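Local atomic coordinates of restriction endonuclease (Mycobacterium sp., PDB entry 4F0Q), a protein that cleaves DNA that carries methylated cytosine, acting as a tetrameric, modification-dependent restriction endonuclease with a magnesium ion bound in its nuclease domain. Residues L353-C358 with A371-R376; W323-R326 with G332-F335; V365-V370 with Q396-D401. All blocks are in the same frame, centred on the assembly; numbering follows the deposited sequence. Where two conformers were deposited one is given.

How the contacts relate
The three contacts all belong to the endonuclease part of the chain. Contact 2 closes first along the sequence and contact 1 opens after it, their centres about 9 Å apart; both are built on one five-stranded mixed sheet and both reach the same magnesium ion, with Asp334 supplied by contact 2 and Gln355 and Ala356 by contact 1. Contact 3, about 11 Å from contact 1 between centres, alternates with it in sequence and shares helix 367-374, which it joins to helix 393-401. Contacts 2 and 3 do not touch, their centres lying about 20 Å apart. The series thus leads from metal site to helical layer, where contacts 1 and 3 meet a second subunit.

Contact 1 of 3, residues L353-C358 with A371-R376; sequences LGQAKC and ARVVAR. With MG (magnesium ion), chain E.
Leu353 starts the contact by sending CD2 to the CB of Arg376, 3.7 Å away, the two side chains crossing at about a right angle. The touch is mainly aliphatic: it uses the root of the arginine, whose chain then bends at chi2 and chi3, while its NE forms a weak, long ion pair with Asp402 of the second subunit. Gly354 contributes through its backbone, which bonds to Asp334 and Phe335 at the start of the adjoining strand 335-342. At Gln355 the side chain does two jobs. Its CB lies 3.6 Å from CG2 of Val373, and CG of the same glutamine is nearly as close to that methyl, so the valine lies against the base of the side chain. CG of Gln355 is anti to the backbone N (chi1 167°), and the bend at chi2 (62°) then turns the amide to the magnesium ion, which OE1 binds at 2.1 Å. A helix laid on a mixed sheet and a metal held at the end of a central strand are features of the PD-(D/E)XK nuclease fold, and Gln355-Ala356-Lys357 fits the last part of its sequence motif, with glutamine in the place of the usual acid. Ala356 follows with its carbonyl O, also 2.1 Å from the magnesium ion; OE1 of Gln355 and O of Ala356, 2.9 Å apart, are thus two acceptors brought together by the metal. Three waters and OD2 of Asp334 bring the ligands to six. Beyond this point the strand diverges from helix 367-374, and Lys357 runs out fully extended, its side chain packing on Tyr385 of the neighbouring strand 381-387.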
ATOM      1  N   LEU A 353       8.063  -1.671  -5.843  1.00 17.15           N
ATOM      2  CA  LEU A 353       9.406  -2.184  -6.066  1.00 14.65           C
ATOM      3  C   LEU A 353       9.327  -3.592  -6.640  1.00 14.91           C
ATOM      4  O   LEU A 353       8.731  -4.487  -6.040  1.00 20.11           O
ATOM      5  CB  LEU A 353      10.215  -2.178  -4.766  1.00 23.02           C
ATOM      6  CG  LEU A 353      10.995  -0.904  -4.424  1.00 23.89           C
ATOM      7  CD1 LEU A 353      10.079   0.305  -4.313  1.00 25.50           C
ATOM      8  CD2 LEU A 353      11.785  -1.094  -3.138  1.00 22.58           C
ATOM      9  N   GLY A 354       9.925  -3.782  -7.808  1.00 17.48           N
ATOM     10  CA  GLY A 354       9.865  -5.062  -8.485  1.00 16.80           C
ATOM     11  C   GLY A 354      11.164  -5.839  -8.436  1.00 16.33           C
ATOM     12  O   GLY A 354      12.249  -5.262  -8.422  1.00 16.37           O
ATOM     13  N   GLN A 355      11.040  -7.161  -8.407  1.00 18.43           N
ATOM     14  CA  GLN A 355      12.190  -8.053  -8.459  1.00 19.26           C
ATOM     15  C   GLN A 355      11.880  -9.236  -9.363  1.00 17.98           C
ATOM     16  O   GLN A 355      10.812  -9.831  -9.264  1.00 17.81           O
ATOM     17  CB  GLN A 355      12.548  -8.553  -7.061  1.00 22.87           C
ATOM     18  CG  GLN A 355      13.524  -9.718  -7.053  1.00 20.22           C
ATOM     19  CD  GLN A 355      14.862  -9.365  -7.667  1.00 17.98           C
ATOM     20  OE1 GLN A 355      15.381 -10.094  -8.513  1.00 22.55           O
ATOM     21  NE2 GLN A 355      15.431  -8.243  -7.241  1.00 20.89           N
ATOM     22  N   ALA A 356      12.814  -9.572 -10.244  1.00 20.34           N
ATOM     23  CA  ALA A 356      12.612 -10.663 -11.187  1.00 19.30           C
ATOM     24  C   ALA A 356      13.747 -11.676 -11.119  1.00 18.92           C
ATOM     25  O   ALA A 356      14.921 -11.306 -11.153  1.00 19.67           O
ATOM     26  CB  ALA A 356      12.482 -10.118 -12.596  1.00 18.45           C
ATOM     27  N   LYS A 357      13.399 -12.956 -11.026  1.00 16.11           N
ATOM     28  CA  LYS A 357      14.418 -14.000 -11.015  1.00 20.78           C
ATOM     29  C   LYS A 357      14.017 -15.221 -11.836  1.00 17.38           C
ATOM     30  O   LYS A 357      13.096 -15.952 -11.475  1.00 21.54           O
ATOM     31  CB  LYS A 357      14.773 -14.410  -9.584  1.00 24.18           C
ATOM     32  CG  LYS A 357      16.019 -15.274  -9.499  1.00 25.84           C
ATOM     33  CD  LYS A 357      16.514 -15.419  -8.072  1.00 29.46           C
ATOM     34  CE  LYS A 357      17.830 -16.177  -8.035  1.00 24.17           C
ATOM     35  NZ  LYS A 357      18.384 -16.269  -6.658  1.00 37.22           N
ATOM     36  N   CYS A 358      14.724 -15.434 -12.941  1.00 20.58           N
ATOM     37  CA  CYS A 358      14.444 -16.553 -13.831  1.00 18.26           C
ATOM     38  C   CYS A 358      15.250 -17.789 -13.446  1.00 24.30           C
ATOM     39  O   CYS A 358      16.371 -17.985 -13.918  1.00 27.17           O
ATOM     40  CB  CYS A 358      14.738 -16.166 -15.281  1.00 16.35           C
ATOM     41  SG  CYS A 358      14.457 -17.487 -16.477  1.00 25.44           S
ATOM     42  N   ALA A 371      13.217 -11.451   1.227  1.00 22.26           N
ATOM     43  CA  ALA A 371      13.528 -10.480   2.269  1.00 20.94           C
ATOM     44  C   ALA A 371      14.443  -9.373   1.753  1.00 25.40           C
ATOM     45  O   ALA A 371      14.431  -8.259   2.276  1.00 27.19           O
ATOM     46  CB  ALA A 371      14.150 -11.167   3.470  1.00 23.23           C
ATOM     47  N   ARG A 372      15.232  -9.679   0.728  1.00 24.34           N
ATOM     48  CA  ARG A 372      16.121  -8.683   0.139  1.00 21.57           C
ATOM     49  C   ARG A 372      15.324  -7.572  -0.535  1.00 23.68           C
ATOM     50  O   ARG A 372      15.785  -6.434  -0.638  1.00 24.87           O
ATOM     51  CB  ARG A 372      17.085  -9.326  -0.859  1.00 20.79           C
ATOM     52  CG  ARG A 372      18.222  -8.407  -1.273  1.00 22.52           C
ATOM     53  CD  ARG A 372      19.167  -9.079  -2.249  1.00 26.13           C
ATOM     54  NE  ARG A 372      20.281  -8.205  -2.601  1.00 24.02           N
ATOM     55  CZ  ARG A 372      21.187  -8.487  -3.529  1.00 22.26           C
ATOM     56  NH1 ARG A 372      21.110  -9.623  -4.209  1.00 24.31           N
ATOM     57  NH2 ARG A 372      22.168  -7.631  -3.782  1.00 26.49           N
ATOM     58  N   VAL A 373      14.123  -7.909  -0.988  1.00 21.23           N
ATOM     59  CA  VAL A 373      13.248  -6.938  -1.625  1.00 22.71           C
ATOM     60  C   VAL A 373      12.345  -6.286  -0.583  1.00 23.84           C
ATOM     61  O   VAL A 373      12.055  -5.091  -0.660  1.00 26.88           O
ATOM     62  CB  VAL A 373      12.382  -7.594  -2.710  1.00 20.56           C
ATOM     63  CG1 VAL A 373      11.716  -6.533  -3.571  1.00 22.84           C
ATOM     64  CG2 VAL A 373      13.231  -8.520  -3.562  1.00 21.28           C
ATOM     65  N   VAL A 374      11.910  -7.077   0.393  1.00 22.31           N
ATOM     66  CA  VAL A 374      11.053  -6.566   1.460  1.00 24.05           C
ATOM     67  C   VAL A 374      11.772  -5.517   2.311  1.00 22.90           C
ATOM     68  O   VAL A 374      11.178  -4.512   2.704  1.00 27.77           O
ATOM     69  CB  VAL A 374      10.535  -7.708   2.362  1.00 20.86           C
ATOM     70  CG1 VAL A 374       9.726  -7.150   3.522  1.00 20.26           C
ATOM     71  CG2 VAL A 374       9.697  -8.680   1.549  1.00 18.12           C
ATOM     72  N   ALA A 375      13.054  -5.745   2.575  1.00 21.05           N
ATOM     73  CA  ALA A 375      13.847  -4.830   3.394  1.00 24.94           C
ATOM     74  C   ALA A 375      13.963  -3.445   2.763  1.00 26.26           C
ATOM     75  O   ALA A 375      14.145  -2.448   3.460  1.00 27.49           O
ATOM     76  CB  ALA A 375      15.229  -5.413   3.652  1.00 24.24           C
ATOM     77  N   ARG A 376      13.855  -3.391   1.439  1.00 24.85           N
ATOM     78  CA  ARG A 376      13.945  -2.132   0.709  1.00 28.96           C
ATOM     79  C   ARG A 376      12.667  -1.308   0.828  1.00 27.40           C
ATOM     80  O   ARG A 376      12.666  -0.105   0.563  1.00 30.96           O
ATOM     81  CB  ARG A 376      14.253  -2.400  -0.765  1.00 26.04           C
ATOM     82  CG  ARG A 376      15.677  -2.854  -1.032  1.00 27.40           C
ATOM     83  CD  ARG A 376      16.655  -1.712  -0.829  1.00 28.45           C
ATOM     84  NE  ARG A 376      16.296  -0.548  -1.633  1.00 28.34           N
ATOM     85  CZ  ARG A 376      16.668  -0.370  -2.896  1.00 27.81           C
ATOM     86  NH1 ARG A 376      17.413  -1.282  -3.506  1.00 23.93           N
ATOM     87  NH2 ARG A 376      16.294   0.721  -3.550  1.00 29.69           N
TER
HETATM   88 MG    MG E 501      16.403 -10.098 -10.344  1.00 21.26          MG
HETATM   89  O   HOH W   1      16.861  -9.973 -12.372  1.00 19.28           O
HETATM   90  O   HOH W   2      17.480 -11.882 -10.297  1.00 23.75           O
HETATM   91  O   HOH W   3      17.764  -8.743  -9.465  1.00 26.46           O

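Contact 2 of 3, residues W323-R326 with G332-F335; sequences WLSR and GVDF. With MG (magnesium ion), chain E.
Arg326 and Asp334 meet with their flat groups turned steeply, the guanidinium and carboxylate planes 79° apart. The salt bridge joins NH2 of Arg326 to OD1 of Asp334 at 3.0 Å, with the oxygen at the guanidinium edge. The other carboxylate oxygen, OD2, binds the magnesium ion at 2.1 Å, so the two oxygens of one side chain divide their work between the arginine and the metal. Arg326 reaches this place from a chi1 of 56°, which sets CG between the backbone N and the carbonyl carbon, followed by a bend at chi2. One face of its guanidinium lies over the carbonyl O of Val333, a close polar approach with poor hydrogen-bond angles. That same O accepts from Ser325 OG at 2.6 Å, the hydroxyl standing well above the carbonyl plane. Water 4 bridges the segments a second way, accepting from NH1 of Arg326 and from N of Val333.

Toward the strand, Ser325 N gives a nearly straight bond to the O of Asp334 (3.1 Å, 167°), and Leu324 and Phe335 form an antiparallel non-hydrogen-bonded pair. Their side chains leave the same face of the sheet and cross obliquely, CD1 of the leucine 4.1 Å from CB of the phenylalanine. Beyond CB the Phe335 ring leads away, to pack on Ala304 and Ser305 of helix 297-314. Asp334 and Phe335 both face Gly354 of the next strand, 347-357: this classic beta bulge presents the aspartate of a PD-(D/E)XK-type metal site, completed by Gln355, Ala356 and three waters.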
ATOM      1  N   TRP A 323      10.190   2.309 -14.471  1.00 23.07           N
ATOM      2  CA  TRP A 323      11.422   2.025 -15.209  1.00 22.41           C
ATOM      3  C   TRP A 323      12.157   0.783 -14.711  1.00 19.86           C
ATOM      4  O   TRP A 323      11.701   0.100 -13.797  1.00 17.62           O
ATOM      5  CB  TRP A 323      12.369   3.229 -15.158  1.00 21.01           C
ATOM      6  CG  TRP A 323      12.832   3.571 -13.775  1.00 20.74           C
ATOM      7  CD1 TRP A 323      13.890   3.027 -13.106  1.00 16.74           C
ATOM      8  CD2 TRP A 323      12.253   4.539 -12.890  1.00 21.36           C
ATOM      9  NE1 TRP A 323      14.004   3.594 -11.860  1.00 20.49           N
ATOM     10  CE2 TRP A 323      13.011   4.524 -11.704  1.00 20.74           C
ATOM     11  CE3 TRP A 323      11.167   5.414 -12.987  1.00 22.32           C
ATOM     12  CZ2 TRP A 323      12.719   5.353 -10.621  1.00 19.30           C
ATOM     13  CZ3 TRP A 323      10.878   6.235 -11.911  1.00 21.56           C
ATOM     14  CH2 TRP A 323      11.651   6.198 -10.745  1.00 19.32           C
ATOM     15  N   LEU A 324      13.301   0.500 -15.328  1.00 18.45           N
ATOM     16  CA  LEU A 324      14.168  -0.591 -14.897  1.00 19.55           C
ATOM     17  C   LEU A 324      15.392  -0.029 -14.183  1.00 22.80           C
ATOM     18  O   LEU A 324      15.821   1.091 -14.458  1.00 27.52           O
ATOM     19  CB  LEU A 324      14.601  -1.447 -16.090  1.00 23.46           C
ATOM     20  CG  LEU A 324      13.767  -2.689 -16.423  1.00 19.25           C
ATOM     21  CD1 LEU A 324      12.319  -2.327 -16.706  1.00 22.32           C
ATOM     22  CD2 LEU A 324      14.375  -3.435 -17.601  1.00 25.56           C
ATOM     23  N   SER A 325      15.953  -0.814 -13.267  1.00 19.34           N
ATOM     24  CA  SER A 325      17.085  -0.362 -12.464  1.00 23.43           C
ATOM     25  C   SER A 325      18.370  -0.229 -13.282  1.00 25.11           C
ATOM     26  O   SER A 325      19.041   0.802 -13.229  1.00 24.37           O
ATOM     27  CB  SER A 325      17.309  -1.304 -11.280  1.00 22.76           C
ATOM     28  OG  SER A 325      16.163  -1.360 -10.448  1.00 23.40           O
ATOM     29  N   ARG A 326      18.708  -1.274 -14.031  1.00 24.00           N
ATOM     30  CA  ARG A 326      19.929  -1.277 -14.831  1.00 23.79           C
ATOM     31  C   ARG A 326      19.817  -2.202 -16.037  1.00 26.62           C
ATOM     32  O   ARG A 326      18.908  -3.029 -16.117  1.00 29.99           O
ATOM     33  CB  ARG A 326      21.137  -1.678 -13.980  1.00 32.36           C
ATOM     34  CG  ARG A 326      20.985  -3.018 -13.280  1.00 30.50           C
ATOM     35  CD  ARG A 326      20.557  -2.835 -11.837  1.00 26.32           C
ATOM     36  NE  ARG A 326      19.776  -3.968 -11.356  1.00 27.01           N
ATOM     37  CZ  ARG A 326      19.230  -4.038 -10.148  1.00 25.06           C
ATOM     38  NH1 ARG A 326      19.381  -3.037  -9.291  1.00 27.15           N
ATOM     39  NH2 ARG A 326      18.530  -5.108  -9.797  1.00 30.30           N
ATOM     40  N   GLY A 332      19.072  -5.458  -5.617  1.00 25.85           N
ATOM     41  CA  GLY A 332      17.896  -5.875  -4.876  1.00 29.36           C
ATOM     42  C   GLY A 332      16.606  -5.632  -5.636  1.00 30.54           C
ATOM     43  O   GLY A 332      15.732  -6.497  -5.688  1.00 31.28           O
ATOM     44  N   VAL A 333      16.489  -4.448  -6.229  1.00 28.98           N
ATOM     45  CA  VAL A 333      15.294  -4.077  -6.977  1.00 24.30           C
ATOM     46  C   VAL A 333      15.571  -4.077  -8.476  1.00 24.14           C
ATOM     47  O   VAL A 333      16.554  -3.496  -8.932  1.00 22.52           O
ATOM     48  CB  VAL A 333      14.782  -2.688  -6.553  1.00 25.03           C
ATOM     49  CG1 VAL A 333      13.512  -2.335  -7.311  1.00 20.34           C
ATOM     50  CG2 VAL A 333      14.540  -2.652  -5.052  1.00 28.21           C
ATOM     51  N   ASP A 334      14.700  -4.731  -9.238  1.00 23.31           N
ATOM     52  CA  ASP A 334      14.888  -4.862 -10.679  1.00 17.58           C
ATOM     53  C   ASP A 334      14.080  -3.847 -11.485  1.00 18.07           C
ATOM     54  O   ASP A 334      14.484  -3.457 -12.580  1.00 21.91           O
ATOM     55  CB  ASP A 334      14.563  -6.286 -11.135  1.00 21.01           C
ATOM     56  CG  ASP A 334      15.574  -7.301 -10.638  1.00 21.52           C
ATOM     57  OD1 ASP A 334      16.265  -7.012  -9.640  1.00 27.76           O
ATOM     58  OD2 ASP A 334      15.680  -8.387 -11.245  1.00 26.08           O
ATOM     59  N   PHE A 335      12.939  -3.424 -10.949  1.00 19.08           N
ATOM     60  CA  PHE A 335      12.135  -2.399 -11.612  1.00 18.10           C
ATOM     61  C   PHE A 335      11.242  -1.615 -10.653  1.00 17.76           C
ATOM     62  O   PHE A 335      10.949  -2.063  -9.546  1.00 17.38           O
ATOM     63  CB  PHE A 335      11.314  -2.991 -12.766  1.00 16.29           C
ATOM     64  CG  PHE A 335      10.349  -4.067 -12.349  1.00 15.86           C
ATOM     65  CD1 PHE A 335      10.734  -5.397 -12.347  1.00 18.25           C
ATOM     66  CD2 PHE A 335       9.051  -3.751 -11.984  1.00 18.42           C
ATOM     67  CE1 PHE A 335       9.848  -6.391 -11.973  1.00 17.09           C
ATOM     68  CE2 PHE A 335       8.161  -4.740 -11.608  1.00 18.79           C
ATOM     69  CZ  PHE A 335       8.560  -6.062 -11.604  1.00 15.02           C
TER
HETATM   70 MG    MG E 501      16.403 -10.098 -10.344  1.00 21.26          MG
HETATM   71  O   HOH W   4      18.492  -2.298  -6.330  1.00 25.35           O
HETATM   72  O   HOH W   1      16.861  -9.973 -12.372  1.00 19.28           O
HETATM   73  O   HOH W   2      17.480 -11.882 -10.297  1.00 23.75           O
HETATM   74  O   HOH W   3      17.764  -8.743  -9.465  1.00 26.46           O

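Contact 3 of 3, residues V365-V370 with Q396-D401; sequences VSPEQV and QVEIID
Val370 and Ile399 make the close apolar part of this helix-to-helix contact, in which helices 367-374 and 393-401 of the nuclease fold meet through a few side chains. In one of the two conformers deposited for Val370, its CG1 lies 3.9 Å from CD1 of Ile399, and the two side chains cross at about a right angle. The valine is buried and also packs on Tyr385 and Phe391, while Ile399 continues onto Val406 and Leu408 of strand 406-409, so this side runs on toward the sheet.

The Pro367 side is polar and water-bridged, with the proline partly exposed. There the ring's CB lies 3.3 Å from OE2 of Glu398, whose chain runs extended beyond CG. Its carboxylate is held chiefly from elsewhere: OE2 forms a salt bridge with Arg376 of the second subunit and OE1 with Arg372 of that subunit, making this edge part of the subunit interface. Ser366 and Gln369 form a capping box at the start of helix 367-374, Ser366 OG accepting from Gln369 N and Gln369 OE1 from Ser366 N. Between the two helices, water 5 donates to Pro367 O at 3.2 Å and to Glu398 OE2 at 2.5 Å.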
ATOM      1  N   VAL A 365      12.315 -20.172  -4.528  1.00 17.13           N
ATOM      2  CA  VAL A 365      12.876 -18.911  -4.053  1.00 16.28           C
ATOM      3  C   VAL A 365      12.945 -18.877  -2.527  1.00 20.18           C
ATOM      4  O   VAL A 365      11.938 -19.065  -1.845  1.00 19.32           O
ATOM      5  CB  VAL A 365      12.062 -17.703  -4.562  1.00 17.99           C
ATOM      6  CG1 VAL A 365      12.518 -16.419  -3.882  1.00 15.28           C
ATOM      7  CG2 VAL A 365      12.181 -17.586  -6.074  1.00 19.71           C
ATOM      8  N   SER A 366      14.141 -18.627  -2.003  1.00 19.94           N
ATOM      9  CA  SER A 366      14.391 -18.663  -0.565  1.00 19.35           C
ATOM     10  C   SER A 366      13.814 -17.441   0.150  1.00 18.89           C
ATOM     11  O   SER A 366      13.567 -16.413  -0.478  1.00 20.36           O
ATOM     12  CB  SER A 366      15.897 -18.756  -0.307  1.00 20.35           C
ATOM     13  OG  SER A 366      16.539 -17.532  -0.613  1.00 18.92           O
ATOM     14  N   PRO A 367      13.588 -17.554   1.473  1.00 20.75           N
ATOM     15  CA  PRO A 367      13.125 -16.417   2.278  1.00 21.14           C
ATOM     16  C   PRO A 367      14.099 -15.237   2.270  1.00 23.90           C
ATOM     17  O   PRO A 367      13.669 -14.088   2.386  1.00 21.14           O
ATOM     18  CB  PRO A 367      13.010 -17.007   3.691  1.00 23.64           C
ATOM     19  CG  PRO A 367      13.795 -18.281   3.656  1.00 21.81           C
ATOM     20  CD  PRO A 367      13.640 -18.793   2.267  1.00 20.51           C
ATOM     21  N   GLU A 368      15.393 -15.519   2.138  1.00 24.75           N
ATOM     22  CA  GLU A 368      16.394 -14.461   2.056  1.00 21.32           C
ATOM     23  C   GLU A 368      16.188 -13.628   0.795  1.00 19.16           C
ATOM     24  O   GLU A 368      16.265 -12.397   0.826  1.00 20.60           O
ATOM     25  CB  GLU A 368      17.810 -15.046   2.067  1.00 18.99           C
ATOM     26  CG  GLU A 368      18.197 -15.750   3.358  1.00 21.51           C
ATOM     27  CD  GLU A 368      18.073 -17.257   3.262  1.00 26.85           C
ATOM     28  OE1 GLU A 368      17.684 -17.754   2.186  1.00 33.18           O
ATOM     29  OE2 GLU A 368      18.371 -17.946   4.262  1.00 30.70           O
ATOM     30  N   GLN A 369      15.918 -14.315  -0.310  1.00 18.00           N
ATOM     31  CA  GLN A 369      15.747 -13.671  -1.606  1.00 20.23           C
ATOM     32  C   GLN A 369      14.551 -12.721  -1.647  1.00 19.74           C
ATOM     33  O   GLN A 369      14.616 -11.666  -2.277  1.00 21.13           O
ATOM     34  CB  GLN A 369      15.645 -14.725  -2.713  1.00 19.21           C
ATOM     35  CG  GLN A 369      16.958 -15.447  -2.983  1.00 18.72           C
ATOM     36  CD  GLN A 369      16.775 -16.750  -3.737  1.00 17.74           C
ATOM     37  OE1 GLN A 369      15.659 -17.127  -4.085  1.00 22.26           O
ATOM     38  NE2 GLN A 369      17.876 -17.447  -3.989  1.00 33.42           N
ATOM     39  N   VAL A 370      13.464 -13.087  -0.972  1.00 20.27           N
ATOM     40  CA  VAL A 370      12.305 -12.202  -0.896  1.00 22.32           C
ATOM     41  C   VAL A 370      12.543 -11.099   0.134  1.00 20.72           C
ATOM     42  O   VAL A 370      12.149  -9.946  -0.069  1.00 21.65           O
ATOM     43  CB  VAL A 370      11.030 -12.983  -0.511  0.50 19.75           C
ATOM     44  CG1 VAL A 370       9.824 -12.058  -0.471  0.50 17.15           C
ATOM     45  CG2 VAL A 370      10.796 -14.128  -1.485  0.50 19.09           C
ATOM     46  N   GLN A 396       7.006 -18.022   2.266  1.00 21.75           N
ATOM     47  CA  GLN A 396       5.594 -17.681   2.382  1.00 18.44           C
ATOM     48  C   GLN A 396       5.173 -17.556   3.843  1.00 20.53           C
ATOM     49  O   GLN A 396       4.404 -16.663   4.199  1.00 21.68           O
ATOM     50  CB  GLN A 396       4.737 -18.733   1.677  1.00 22.09           C
ATOM     51  CG  GLN A 396       5.135 -18.985   0.232  1.00 21.07           C
ATOM     52  CD  GLN A 396       4.289 -20.055  -0.428  1.00 17.27           C
ATOM     53  OE1 GLN A 396       3.115 -19.839  -0.723  1.00 18.28           O
ATOM     54  NE2 GLN A 396       4.884 -21.219  -0.661  1.00 21.97           N
ATOM     55  N   VAL A 397       5.682 -18.455   4.681  1.00 25.30           N
ATOM     56  CA  VAL A 397       5.397 -18.421   6.113  1.00 23.96           C
ATOM     57  C   VAL A 397       5.885 -17.118   6.743  1.00 23.23           C
ATOM     58  O   VAL A 397       5.164 -16.478   7.509  1.00 28.56           O
ATOM     59  CB  VAL A 397       6.028 -19.630   6.845  1.00 28.33           C
ATOM     60  CG1 VAL A 397       6.086 -19.384   8.347  1.00 23.52           C
ATOM     61  CG2 VAL A 397       5.250 -20.901   6.539  1.00 20.90           C
ATOM     62  N   GLU A 398       7.106 -16.719   6.403  1.00 20.80           N
ATOM     63  CA  GLU A 398       7.673 -15.484   6.933  1.00 21.46           C
ATOM     64  C   GLU A 398       6.976 -14.247   6.369  1.00 20.24           C
ATOM     65  O   GLU A 398       6.944 -13.199   7.014  1.00 20.71           O
ATOM     66  CB  GLU A 398       9.180 -15.429   6.673  1.00 20.94           C
ATOM     67  CG  GLU A 398       9.959 -16.514   7.402  1.00 21.68           C
ATOM     68  CD  GLU A 398      11.426 -16.534   7.030  1.00 29.51           C
ATOM     69  OE1 GLU A 398      12.114 -17.517   7.374  1.00 29.84           O
ATOM     70  OE2 GLU A 398      11.894 -15.564   6.400  1.00 33.80           O
ATOM     71  N   ILE A 399       6.417 -14.372   5.168  1.00 23.81           N
ATOM     72  CA  ILE A 399       5.645 -13.285   4.572  1.00 19.67           C
ATOM     73  C   ILE A 399       4.311 -13.103   5.296  1.00 21.95           C
ATOM     74  O   ILE A 399       3.915 -11.984   5.620  1.00 20.21           O
ATOM     75  CB  ILE A 399       5.387 -13.526   3.070  1.00 19.70           C
ATOM     76  CG1 ILE A 399       6.682 -13.365   2.274  1.00 15.35           C
ATOM     77  CG2 ILE A 399       4.338 -12.561   2.540  1.00 20.76           C
ATOM     78  CD1 ILE A 399       6.533 -13.675   0.802  1.00 14.66           C
ATOM     79  N   ILE A 400       3.628 -14.214   5.552  1.00 20.90           N
ATOM     80  CA  ILE A 400       2.343 -14.192   6.244  1.00 24.63           C
ATOM     81  C   ILE A 400       2.481 -13.741   7.698  1.00 30.08           C
ATOM     82  O   ILE A 400       1.729 -12.882   8.163  1.00 33.00           O
ATOM     83  CB  ILE A 400       1.669 -15.578   6.209  1.00 23.71           C
ATOM     84  CG1 ILE A 400       1.356 -15.980   4.768  1.00 20.66           C
ATOM     85  CG2 ILE A 400       0.398 -15.578   7.046  1.00 27.44           C
ATOM     86  CD1 ILE A 400       0.918 -17.416   4.621  1.00 21.14           C
ATOM     87  N   ASP A 401       3.443 -14.321   8.407  1.00 29.62           N
ATOM     88  CA  ASP A 401       3.642 -14.020   9.823  1.00 31.31           C
ATOM     89  C   ASP A 401       4.030 -12.566  10.071  1.00 33.87           C
ATOM     90  O   ASP A 401       3.390 -11.871  10.860  1.00 37.29           O
ATOM     91  CB  ASP A 401       4.696 -14.952  10.424  1.00 30.00           C
ATOM     92  CG  ASP A 401       4.244 -16.395  10.452  1.00 45.55           C
ATOM     93  OD1 ASP A 401       3.327 -16.740   9.677  1.00 46.94           O
ATOM     94  OD2 ASP A 401       4.803 -17.182  11.244  1.00 52.21           O
TER
HETATM   95  O   HOH W   5      11.992 -13.469   4.988  1.00 24.72           O